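Local coordinates for protein aldehyde dehydrogenase (Listeria monocytogenes, PDB 3K9D) that probably oxidises aldehydes with NAD or NADP as the electron acceptor, at residues T62-W67 / P117-T122; A202-A207 / I215-G220. All blocks are in the same frame, centred on the assembly; numbering follows the deposited sequence.

Contact 1 (T62-W67 / P117-T122)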
loop_
_atom_site.group_PDB
_atom_site.type_symbol
_atom_site.label_atom_id
_atom_site.label_comp_id
_atom_site.label_asym_id
_atom_site.label_seq_id
_atom_site.Cartn_x
_atom_site.Cartn_y
_atom_site.Cartn_z
ATOM N N THR A 62 32.481 -0.911 3.185
ATOM C CA THR A 62 31.682 -1.781 4.065
ATOM C C THR A 62 32.477 -2.987 4.551
ATOM O O THR A 62 32.232 -3.514 5.644
ATOM C CB THR A 62 30.398 -2.304 3.374
ATOM O OG1 THR A 62 30.742 -3.092 2.217
ATOM C CG2 THR A 62 29.484 -1.150 2.952
ATOM N N GLY A 63 33.412 -3.437 3.720
ATOM C CA GLY A 63 34.106 -4.703 3.942
ATOM C C GLY A 63 33.310 -5.929 3.526
ATOM O O GLY A 63 33.785 -7.058 3.691
ATOM N N PHE A 64 32.101 -5.727 2.998
ATOM C CA PHE A 64 31.250 -6.850 2.590
ATOM C C PHE A 64 31.544 -7.250 1.157
ATOM O O PHE A 64 31.943 -6.426 0.333
ATOM C CB PHE A 64 29.733 -6.548 2.660
ATOM C CG PHE A 64 29.227 -6.066 4.001
ATOM C CD1 PHE A 64 29.912 -6.317 5.185
ATOM C CD2 PHE A 64 28.016 -5.383 4.066
ATOM C CE1 PHE A 64 29.425 -5.858 6.405
ATOM C CE2 PHE A 64 27.513 -4.926 5.280
ATOM C CZ PHE A 64 28.214 -5.161 6.451
ATOM N N GLY A 65 31.313 -8.527 0.889
ATOM C CA GLY A 65 31.157 -9.050 -0.451
ATOM C C GLY A 65 32.383 -9.250 -1.307
ATOM O O GLY A 65 33.514 -9.274 -0.821
ATOM N N ILE A 66 32.118 -9.416 -2.598
ATOM C CA ILE A 66 33.133 -9.701 -3.603
ATOM C C ILE A 66 33.032 -8.594 -4.661
ATOM O O ILE A 66 31.944 -8.307 -5.171
ATOM C CB ILE A 66 32.903 -11.098 -4.228
ATOM C CG1 ILE A 66 33.047 -12.185 -3.165
ATOM C CG2 ILE A 66 33.871 -11.365 -5.392
ATOM C CD1 ILE A 66 32.483 -13.545 -3.564
ATOM N N TRP A 67 34.156 -7.944 -4.956
ATOM C CA TRP A 67 34.176 -6.881 -5.970
ATOM C C TRP A 67 33.441 -7.283 -7.254
ATOM O O TRP A 67 32.472 -6.624 -7.629
ATOM C CB TRP A 67 35.616 -6.425 -6.247
ATOM C CG TRP A 67 35.777 -5.224 -7.193
ATOM C CD1 TRP A 67 34.791 -4.437 -7.735
ATOM C CD2 TRP A 67 37.015 -4.679 -7.657
ATOM N NE1 TRP A 67 35.342 -3.461 -8.529
ATOM C CE2 TRP A 67 36.706 -3.585 -8.495
ATOM C CE3 TRP A 67 38.359 -5.017 -7.454
ATOM C CZ2 TRP A 67 37.697 -2.822 -9.127
ATOM C CZ3 TRP A 67 39.338 -4.261 -8.081
ATOM C CH2 TRP A 67 39.001 -3.178 -8.908
ATOM N N PRO A 117 20.448 0.066 2.499
ATOM C CA PRO A 117 21.242 -0.766 3.403
ATOM C C PRO A 117 22.719 -0.821 2.962
ATOM O O PRO A 117 23.027 -0.594 1.785
ATOM C CB PRO A 117 20.586 -2.141 3.261
ATOM C CG PRO A 117 20.139 -2.177 1.816
ATOM C CD PRO A 117 19.714 -0.747 1.505
ATOM N N SER A 118 23.620 -1.126 3.893
ATOM C CA SER A 118 25.057 -1.243 3.574
ATOM C C SER A 118 25.395 -2.524 2.801
ATOM O O SER A 118 26.496 -2.648 2.264
ATOM C CB SER A 118 25.919 -1.164 4.839
ATOM O OG SER A 118 25.598 -2.215 5.752
ATOM N N THR A 119 24.449 -3.462 2.748
ATOM C CA THR A 119 24.653 -4.759 2.096
ATOM C C THR A 119 24.593 -4.651 0.567
ATOM O O THR A 119 25.446 -5.204 -0.129
ATOM C CB THR A 119 23.655 -5.823 2.625
ATOM O OG1 THR A 119 22.310 -5.356 2.453
ATOM C CG2 THR A 119 23.906 -6.105 4.115
ATOM N N ASN A 120 23.605 -3.912 0.052
ATOM C CA ASN A 120 23.466 -3.692 -1.397
ATOM C C ASN A 120 23.457 -2.198 -1.791
ATOM O O ASN A 120 22.562 -1.772 -2.520
ATOM C CB ASN A 120 22.187 -4.385 -1.937
ATOM C CG ASN A 120 22.097 -5.880 -1.579
ATOM O OD1 ASN A 120 23.068 -6.618 -1.680
ATOM N ND2 ASN A 120 20.894 -6.330 -1.210
ATOM N N PRO A 121 24.483 -1.412 -1.380
ATOM C CA PRO A 121 24.294 0.053 -1.303
ATOM C C PRO A 121 24.223 0.848 -2.604
ATOM O O PRO A 121 23.332 1.679 -2.749
ATOM C CB PRO A 121 25.486 0.526 -0.472
ATOM C CG PRO A 121 26.540 -0.529 -0.656
ATOM C CD PRO A 121 25.858 -1.813 -1.016
ATOM N N THR A 122 25.134 0.593 -3.539
ATOM C CA THR A 122 25.189 1.344 -4.789
ATOM C C THR A 122 24.131 0.855 -5.769
ATOM O O THR A 122 23.488 1.662 -6.439
ATOM C CB THR A 122 26.601 1.290 -5.439
ATOM O OG1 THR A 122 26.952 -0.075 -5.717
ATOM C CG2 THR A 122 27.628 1.904 -4.501
HETATM O O HOH W 1 28.480 -3.802 0.900
#
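Phe64 meets Ser118 and Thr119 with the rim of its ring. Its CE2 lies 3.4 Å from Ser118 OG, which sits near the ring plane at the edge, and CD2 lies 3.9 Å from Thr119 CA, again close to the plane. Thr119 CG2 adds an apolar touch, 4.0 Å from Phe64 CE2, although the CB of Thr119 leaves its backbone on the side away from the loop. One face of the ring is covered from within its own segment by Thr62 CB, offset toward the rim. The methyl of Thr62 also packs across: CG2 comes within 3.4 Å of Ser118 O. Together the contacts join the end of helix 51-62 and the loop after it to the turn between strand 102-116 and helix 121-134, the first strand-to-helix connection of the parallel, Rossmann-like part of this aldehyde dehydrogenase sheet. No direct hydrogen bond links the segments; a water does so instead, donating to Thr62 OG1 and to Ser118 O, each at 2.7 Å. Thr62 OG1 also accepts from Phe64 N at 3.1 Å (164° at the hydrogen), which makes an ST turn where Gly63, with positive phi, leaves the helix, and it is bonded back to Ala58 O. With chi1 at 61°, this hydroxyl lies between the backbone N and the carbonyl carbon, while CG2 stands opposite the carbonyl carbon and reaches Ser118.

Contact 2 (A202-A207 / I215-G220); sequences AMVKAA and IGVGPG
Val204 does nearly all the touching from helix 201-207, laying both of its methyls against the backbone of Gly216 and Val217. Its chi1 of 169° sets CG1 opposite the backbone N and CG2 beside it, which spreads the two branches over neighbouring points of segment 215-220. CG1 goes to the end of strand 214-216 and rests 3.6 Å from Gly216 CA. The same methyl is 3.7 Å from Val217 O. CG2 lies over the following peptide units, 3.9 Å from both Val217 N and Val217 O. The fork of the valine thus spans the place where the strand gives way to loop.

With no side chain on Gly216, Val204 CG1 packs directly on its CA, and the CA atoms of Val204 and Gly216 are 5.5 Å apart. Val217 is turned differently. The bond to its CB runs across the contact instead of at the helix, and chi1 of -58° leaves CG2 between its own backbone N and carbonyl carbon. From there CG2 meets Val204 CG2 at 4.2 Å, the closest approach between side chains of the two segments. Apart from this apolar pair, the contact is van der Waals packing of methyls on backbone, with no hydrogen bond across it. The backbone polar groups of Gly216 have other partners, its N bonding to Tyr208 OH and its O to Ser428 OG, while Val217 also touches Thr419.

Ile215 bonds through its backbone to Ile195 and Ala197 of the parallel neighbour, strand 192-197. Strand 192-197, helix 201-207 and strand 214-216 form a beta-alpha-beta unit, and the valine packed on a glycine is one of its helix-to-strand contacts, beside those of Val204 and Ala207 with strand 192-197, in the Rossmann-like part of an aldehyde dehydrogenase.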
loop_
_atom_site.group_PDB
_atom_site.type_symbol
_atom_site.label_atom_id
_atom_site.label_comp_id
_atom_site.label_asym_id
_atom_site.label_seq_id
_atom_site.Cartn_x
_atom_site.Cartn_y
_atom_site.Cartn_z
ATOM N N ALA A 202 13.685 -3.548 12.716
ATOM C CA ALA A 202 13.364 -2.379 13.531
ATOM C C ALA A 202 13.218 -1.152 12.644
ATOM O O ALA A 202 12.495 -0.216 12.987
ATOM C CB ALA A 202 14.424 -2.142 14.592
ATOM N N MET A 203 13.906 -1.170 11.503
ATOM C CA MET A 203 13.854 -0.073 10.541
ATOM C C MET A 203 12.521 -0.018 9.805
ATOM O O MET A 203 11.981 1.060 9.560
ATOM C CB MET A 203 14.996 -0.195 9.525
ATOM C CG MET A 203 15.311 1.083 8.786
ATOM S SD MET A 203 15.396 2.441 9.962
ATOM C CE MET A 203 16.435 3.543 9.069
ATOM N N VAL A 204 12.003 -1.183 9.443
ATOM C CA VAL A 204 10.776 -1.262 8.665
ATOM C C VAL A 204 9.566 -1.074 9.586
ATOM O O VAL A 204 8.577 -0.459 9.202
ATOM C CB VAL A 204 10.716 -2.582 7.862
ATOM C CG1 VAL A 204 9.341 -2.809 7.250
ATOM C CG2 VAL A 204 11.788 -2.585 6.783
ATOM N N LYS A 205 9.665 -1.576 10.814
ATOM C CA LYS A 205 8.636 -1.311 11.817
ATOM C C LYS A 205 8.595 0.173 12.164
ATOM O O LYS A 205 7.520 0.697 12.478
ATOM C CB LYS A 205 8.806 -2.180 13.070
ATOM C CG LYS A 205 7.529 -2.268 13.927
ATOM C CD LYS A 205 7.638 -3.280 15.064
ATOM C CE LYS A 205 7.350 -4.709 14.592
ATOM N NZ LYS A 205 6.857 -5.580 15.706
ATOM N N ALA A 206 9.747 0.855 12.056
ATOM C CA ALA A 206 9.830 2.310 12.236
ATOM C C ALA A 206 9.100 3.061 11.131
ATOM O O ALA A 206 8.472 4.088 11.393
ATOM C CB ALA A 206 11.291 2.788 12.318
ATOM N N ALA A 207 9.201 2.541 9.908
ATOM C CA ALA A 207 8.590 3.142 8.724
ATOM C C ALA A 207 7.062 3.068 8.786
ATOM O O ALA A 207 6.364 4.011 8.399
ATOM C CB ALA A 207 9.102 2.464 7.464
ATOM N N ILE A 215 6.467 1.175 2.295
ATOM C CA ILE A 215 6.546 -0.159 1.755
ATOM C C ILE A 215 7.822 -0.820 2.242
ATOM O O ILE A 215 8.936 -0.369 1.963
ATOM C CB ILE A 215 6.300 -0.217 0.221
ATOM C CG1 ILE A 215 7.003 -1.426 -0.396
ATOM C CG2 ILE A 215 6.618 1.116 -0.456
ATOM C CD1 ILE A 215 6.938 -1.407 -1.862
ATOM N N GLY A 216 7.626 -1.886 3.007
ATOM C CA GLY A 216 8.706 -2.543 3.711
ATOM C C GLY A 216 9.151 -3.858 3.119
ATOM O O GLY A 216 8.466 -4.460 2.291
ATOM N N VAL A 217 10.326 -4.291 3.547
ATOM C CA VAL A 217 10.837 -5.613 3.205
ATOM C C VAL A 217 10.758 -6.454 4.474
ATOM O O VAL A 217 10.377 -5.951 5.534
ATOM C CB VAL A 217 12.286 -5.531 2.658
ATOM C CG1 VAL A 217 12.347 -4.616 1.422
ATOM C CG2 VAL A 217 13.255 -5.045 3.738
ATOM N N GLY A 218 11.082 -7.738 4.377
ATOM C CA GLY A 218 11.182 -8.569 5.570
ATOM C C GLY A 218 12.513 -9.309 5.559
ATOM O O GLY A 218 13.251 -9.225 4.569
ATOM N N PRO A 219 12.830 -10.027 6.657
ATOM C CA PRO A 219 14.010 -10.890 6.671
ATOM C C PRO A 219 13.815 -12.046 5.691
ATOM O O PRO A 219 12.730 -12.632 5.636
ATOM C CB PRO A 219 14.055 -11.412 8.109
ATOM C CG PRO A 219 13.168 -10.498 8.900
ATOM C CD PRO A 219 12.103 -10.070 7.940
ATOM N N GLY A 220 14.841 -12.321 4.890
ATOM C CA GLY A 220 14.842 -13.476 3.987
ATOM C C GLY A 220 15.437 -14.700 4.655
ATOM O O GLY A 220 16.586 -14.689 5.090
#

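Both segments of contact 1 precede those of contact 2 in the chain. Their centres are about 19 Å apart and their nearest atoms about 8 Å apart, so they do not touch. What they share is the mixed sheet: strand 102-116, which leads into segment 117-122, pairs in parallel with strand 192-197, and that strand pairs in turn with strand 214-216, which carries the start of segment 215-220. Both contacts therefore lie where strands of one sheet give way to loops. Contact 1 ties in the loop between helices 51-62 and 67-85 and contact 2 seats a crossover helix, so separate elements are packed at the ends of parallel strands without direct contact between the two sites.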